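Local coordinates for lipase-esterase related protein (Clostridium acetobutylicum, PDB 3E0X), which is of unknown function but has an alpha/beta hydrolase fold and is probably a hydrolase of the lipase-esterase type, at residues A[87-92]-A[111-116]; A[120-125]-A[204-209]. All blocks are in the same frame, centred on the assembly; numbering follows the deposited sequence.

Contact 1: A[87-92]-A[111-116]; sequences TLIGYS and KVVSLS. With OXE (ortho-xylene), chain C.
K111 lies beside T87, its CB 3.9 Å from T87 OG1; the rest of its chain runs off, and a water that accepts from NZ also hydrogen-bonds T87 OG1. Its carbonyl O takes the N-H of L88. V112 turns to the face shared with L88, where its CG2 meets L88 CD1 at 3.8 Å. V113 is held through both backbone groups: its N gives a short bond to L88 O (2.7 Å), and its O accepts from G90 N. With CG1 anti to the backbone N (chi1 176°), V113 turns CG2 toward I89, side by side with it, I89 CD1 3.7 Å from V113 CG2. S114, paired with G90, adds a CA-H...O contact to G90 O. The L115 N-H bonds G90 O (N to O 2.8 Å), and L115 O accepts from S92 N; the same O lies at the edge of the Y91 ring. S116 lays its CB against that edge, 4.0 Å from Y91 CE1, while its O receives a second, weak bond from S92 N. G90 and S92 belong to a GxSxG pattern consistent with a nucleophile elbow; S92, whose OG hydrogen-bonds S25 N, and Y91 line the ortho-xylene pocket. The two strands, parallel at 11°, are sheet neighbours: helix 93-102, which connects them, packs on L88 and V112, strand 18-22 pairs along the far edge of 87-91, and L230 of helix 229-232 touches Y91 and L115.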
# COMPACT_ATOMS: atom_id res chain seq x y z
N THR A 87 -11.97 0.66 -6.18
CA THR A 87 -11.46 0.17 -4.90
C THR A 87 -9.98 0.44 -4.85
O THR A 87 -9.26 0.10 -5.79
CB THR A 87 -11.72 -1.35 -4.73
OG1 THR A 87 -13.13 -1.59 -4.79
CG2 THR A 87 -11.18 -1.86 -3.39
N LEU A 88 -9.53 1.08 -3.78
CA LEU A 88 -8.11 1.33 -3.59
C LEU A 88 -7.51 0.19 -2.80
O LEU A 88 -8.10 -0.28 -1.82
CB LEU A 88 -7.88 2.63 -2.82
CG LEU A 88 -8.56 3.88 -3.37
CD1 LEU A 88 -8.20 5.06 -2.44
CD2 LEU A 88 -8.14 4.15 -4.81
N ILE A 89 -6.35 -0.27 -3.24
CA ILE A 89 -5.60 -1.35 -2.59
C ILE A 89 -4.25 -0.77 -2.24
O ILE A 89 -3.46 -0.52 -3.14
CB ILE A 89 -5.38 -2.53 -3.60
CG1 ILE A 89 -6.71 -3.03 -4.19
CG2 ILE A 89 -4.57 -3.64 -2.95
CD1 ILE A 89 -7.62 -3.72 -3.20
N GLY A 90 -3.98 -0.53 -0.95
CA GLY A 90 -2.73 0.08 -0.56
C GLY A 90 -1.91 -0.85 0.31
O GLY A 90 -2.43 -1.40 1.29
N TYR A 91 -0.64 -1.01 -0.04
CA TYR A 91 0.26 -1.87 0.71
C TYR A 91 1.28 -1.08 1.50
O TYR A 91 1.86 -0.15 0.95
CB TYR A 91 1.02 -2.74 -0.32
CG TYR A 91 2.25 -3.45 0.19
CD1 TYR A 91 2.19 -4.32 1.29
CD2 TYR A 91 3.49 -3.26 -0.43
CE1 TYR A 91 3.33 -5.01 1.76
CE2 TYR A 91 4.65 -3.92 0.05
CZ TYR A 91 4.56 -4.80 1.12
OH TYR A 91 5.68 -5.47 1.57
N SER A 92 1.55 -1.47 2.75
CA SER A 92 2.62 -0.83 3.51
C SER A 92 2.29 0.67 3.66
O SER A 92 1.16 1.01 4.06
CB SER A 92 3.97 -1.19 2.85
OG SER A 92 5.02 -0.24 3.02
N LYS A 111 -14.47 1.88 -2.02
CA LYS A 111 -13.97 1.01 -0.95
C LYS A 111 -12.47 1.15 -0.89
O LYS A 111 -11.81 1.50 -1.89
CB LYS A 111 -14.28 -0.47 -1.23
CG LYS A 111 -15.75 -0.81 -1.25
CD LYS A 111 -15.93 -2.33 -1.35
CE LYS A 111 -17.43 -2.69 -1.38
NZ LYS A 111 -18.09 -2.00 -2.53
N VAL A 112 -11.90 0.80 0.26
CA VAL A 112 -10.46 0.80 0.41
C VAL A 112 -9.98 -0.45 1.14
O VAL A 112 -10.64 -0.91 2.06
CB VAL A 112 -9.99 2.08 1.17
CG1 VAL A 112 -8.58 1.95 1.72
CG2 VAL A 112 -10.19 3.32 0.30
N VAL A 113 -8.83 -0.98 0.70
CA VAL A 113 -8.17 -2.07 1.40
C VAL A 113 -6.78 -1.62 1.83
O VAL A 113 -5.99 -1.11 1.01
CB VAL A 113 -8.01 -3.27 0.47
CG1 VAL A 113 -7.24 -4.39 1.16
CG2 VAL A 113 -9.38 -3.78 0.01
N SER A 114 -6.48 -1.83 3.11
CA SER A 114 -5.14 -1.58 3.63
C SER A 114 -4.48 -2.93 3.87
O SER A 114 -4.91 -3.67 4.78
CB SER A 114 -5.19 -0.77 4.94
OG SER A 114 -3.90 -0.66 5.54
N LEU A 115 -3.47 -3.23 3.06
CA LEU A 115 -2.80 -4.52 3.09
C LEU A 115 -1.45 -4.33 3.78
O LEU A 115 -0.60 -3.57 3.28
CB LEU A 115 -2.60 -4.96 1.64
CG LEU A 115 -1.80 -6.21 1.31
CD1 LEU A 115 -2.37 -7.39 2.05
CD2 LEU A 115 -1.82 -6.40 -0.21
N SER A 116 -1.26 -4.98 4.93
CA SER A 116 -0.01 -4.84 5.68
C SER A 116 0.35 -3.35 5.83
O SER A 116 1.46 -2.91 5.49
CB SER A 116 1.13 -5.61 5.00
OG SER A 116 0.72 -6.92 4.65
C1 OXE C . 8.36 -2.28 3.22
C2 OXE C . 8.11 -2.52 1.78
C3 OXE C . 8.93 -3.38 1.06
C4 OXE C . 9.99 -4.02 1.72
C5 OXE C . 10.24 -3.79 3.08
C6 OXE C . 9.43 -2.93 3.84
C1' OXE C . 7.43 -1.37 3.98
C2' OXE C . 6.96 -1.82 1.11
O HOH W 1 -15.94 -0.94 -4.59

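Contact 2: A[120-125]-A[204-209]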
# COMPACT_ATOMS: atom_id res chain seq x y z
N ARG A 120 -0.97 4.76 11.52
CA ARG A 120 0.06 5.31 12.41
C ARG A 120 0.99 4.15 12.68
O ARG A 120 0.55 3.00 12.80
CB ARG A 120 -0.59 5.85 13.71
CG ARG A 120 0.36 6.40 14.79
CD ARG A 120 -0.42 6.71 16.08
NE ARG A 120 -0.91 5.51 16.74
CZ ARG A 120 -2.02 5.45 17.48
NH1 ARG A 120 -2.77 6.52 17.67
NH2 ARG A 120 -2.39 4.29 18.02
N PHE A 121 2.28 4.44 12.73
CA PHE A 121 3.29 3.39 12.88
C PHE A 121 4.17 3.73 14.08
O PHE A 121 5.39 3.82 13.95
CB PHE A 121 4.11 3.26 11.59
CG PHE A 121 3.25 2.99 10.37
CD1 PHE A 121 2.85 1.69 10.05
CD2 PHE A 121 2.83 4.04 9.57
CE1 PHE A 121 2.03 1.45 8.93
CE2 PHE A 121 2.01 3.80 8.44
CZ PHE A 121 1.63 2.50 8.11
N ASP A 122 3.55 3.87 15.24
CA ASP A 122 4.23 4.41 16.43
C ASP A 122 5.16 3.45 17.14
O ASP A 122 5.88 3.87 18.04
CB ASP A 122 3.19 4.98 17.40
CG ASP A 122 2.14 3.97 17.78
OD1 ASP A 122 1.41 3.53 16.88
OD2 ASP A 122 2.04 3.59 18.96
N LYS A 123 5.13 2.17 16.76
CA LYS A 123 5.96 1.18 17.43
C LYS A 123 7.10 0.64 16.56
O LYS A 123 7.74 -0.35 16.92
CB LYS A 123 5.10 0.05 18.01
CG LYS A 123 4.18 0.52 19.12
CD LYS A 123 3.62 -0.63 19.88
CE LYS A 123 2.59 -0.12 20.90
NZ LYS A 123 1.87 -1.26 21.54
N LEU A 124 7.38 1.31 15.45
CA LEU A 124 8.51 0.92 14.61
C LEU A 124 9.76 0.75 15.46
O LEU A 124 10.07 1.58 16.32
CB LEU A 124 8.75 1.96 13.52
CG LEU A 124 7.73 1.97 12.37
CD1 LEU A 124 7.83 3.24 11.53
CD2 LEU A 124 7.86 0.74 11.45
N ASP A 125 10.50 -0.32 15.18
CA ASP A 125 11.65 -0.68 16.01
C ASP A 125 12.58 0.52 16.22
O ASP A 125 13.02 1.17 15.26
CB ASP A 125 12.42 -1.83 15.35
CG ASP A 125 13.57 -2.31 16.21
OD1 ASP A 125 13.34 -3.18 17.09
OD2 ASP A 125 14.71 -1.83 16.01
N VAL A 204 0.08 -6.25 13.61
CA VAL A 204 -1.34 -6.55 13.50
C VAL A 204 -2.15 -5.50 14.30
O VAL A 204 -3.27 -5.11 13.91
CB VAL A 204 -1.64 -8.01 13.89
CG1 VAL A 204 -1.17 -8.32 15.29
CG2 VAL A 204 -3.11 -8.32 13.71
N GLU A 205 -1.60 -5.00 15.40
CA GLU A 205 -2.34 -4.00 16.18
C GLU A 205 -2.70 -2.74 15.40
O GLU A 205 -3.73 -2.11 15.66
CB GLU A 205 -1.65 -3.66 17.49
CG GLU A 205 -0.33 -2.95 17.34
CD GLU A 205 0.45 -2.97 18.64
OE1 GLU A 205 0.43 -1.93 19.35
OE2 GLU A 205 1.03 -4.04 18.99
N TYR A 206 -1.89 -2.40 14.40
CA TYR A 206 -2.20 -1.23 13.57
C TYR A 206 -3.47 -1.49 12.75
O TYR A 206 -4.28 -0.59 12.54
CB TYR A 206 -1.06 -0.90 12.63
CG TYR A 206 0.28 -0.60 13.27
CD1 TYR A 206 0.39 -0.09 14.59
CD2 TYR A 206 1.43 -0.77 12.52
CE1 TYR A 206 1.64 0.19 15.13
CE2 TYR A 206 2.67 -0.48 13.05
CZ TYR A 206 2.78 -0.01 14.35
OH TYR A 206 4.02 0.30 14.89
N SER A 207 -3.63 -2.71 12.27
CA SER A 207 -4.81 -3.10 11.50
C SER A 207 -6.04 -3.22 12.40
O SER A 207 -7.18 -2.92 11.98
CB SER A 207 -4.54 -4.39 10.74
OG SER A 207 -3.77 -4.11 9.56
N GLU A 208 -5.82 -3.64 13.65
CA GLU A 208 -6.93 -3.68 14.62
C GLU A 208 -7.47 -2.27 14.90
O GLU A 208 -8.68 -2.08 15.11
CB GLU A 208 -6.50 -4.38 15.92
CG GLU A 208 -6.27 -5.88 15.75
CD GLU A 208 -7.54 -6.74 15.87
OE1 GLU A 208 -8.66 -6.19 15.84
OE2 GLU A 208 -7.41 -7.99 15.98
N ILE A 209 -6.60 -1.27 14.93
CA ILE A 209 -7.05 0.10 15.12
C ILE A 209 -7.91 0.55 13.93
O ILE A 209 -8.95 1.19 14.11
CB ILE A 209 -5.85 1.07 15.37
CG1 ILE A 209 -5.26 0.84 16.78
CG2 ILE A 209 -6.27 2.50 15.18
CD1 ILE A 209 -3.94 1.48 16.94
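K123 NZ and E205 OE1, 2.7 Å apart, form a salt bridge; the lysine chain, extended beyond CG, carries NZ there, and E205 OE1 accepts through its syn lone pair, on the side of its other oxygen. Y206 OH accepts the backbone N-H of K123 (N to OH 2.9 Å), a bent bond (142°) that comes in at the ring edge, and K123 CB also touches this oxygen. The F121-L124 type I turn thus wraps the end of the tyrosine. R120 O sits over the centre of one face of the Y206 ring, 3.5 Å above its plane. F121 directs a ring edge toward the face of Y206 in an offset edge-to-face pair, planes at 88°, with F121 CD1 3.7 Å from Y206 CE2; F121 CA adds an off-centre CH-pi contact. Within the loop, D122 OD1 receives R120 NE from above the carboxylate plane, a salt bridge, and R120 NH2 reaches I209 CD1 at 3.4 Å. This is packing between the loop after strand 109-115, which leads to helix 126-133, and residues 204-209 of helix 204-213, which joins strands 191-196 and 217-222 in the alpha/beta hydrolase fold.

Contact 1 is core and contact 2 nearer the surface: their centres lie about 6 and 15 Å from the centre of the chain. The chain itself connects them: past strand 109-115, one side of contact 1, it goes on to loop 120-125, but the two contacts do not otherwise touch. The chemistry follows the place. Between buried strands, a regular ladder of backbone bonds does the work and side chains add mostly apolar touches; between loop and helix, one tyrosine and flanking charged pairs replace it. Contact 1 contributes Y91 and S92 to the ortho-xylene pocket, whereas contact 2 comes no closer than L124, whose side chain is about 8 Å from the ligand.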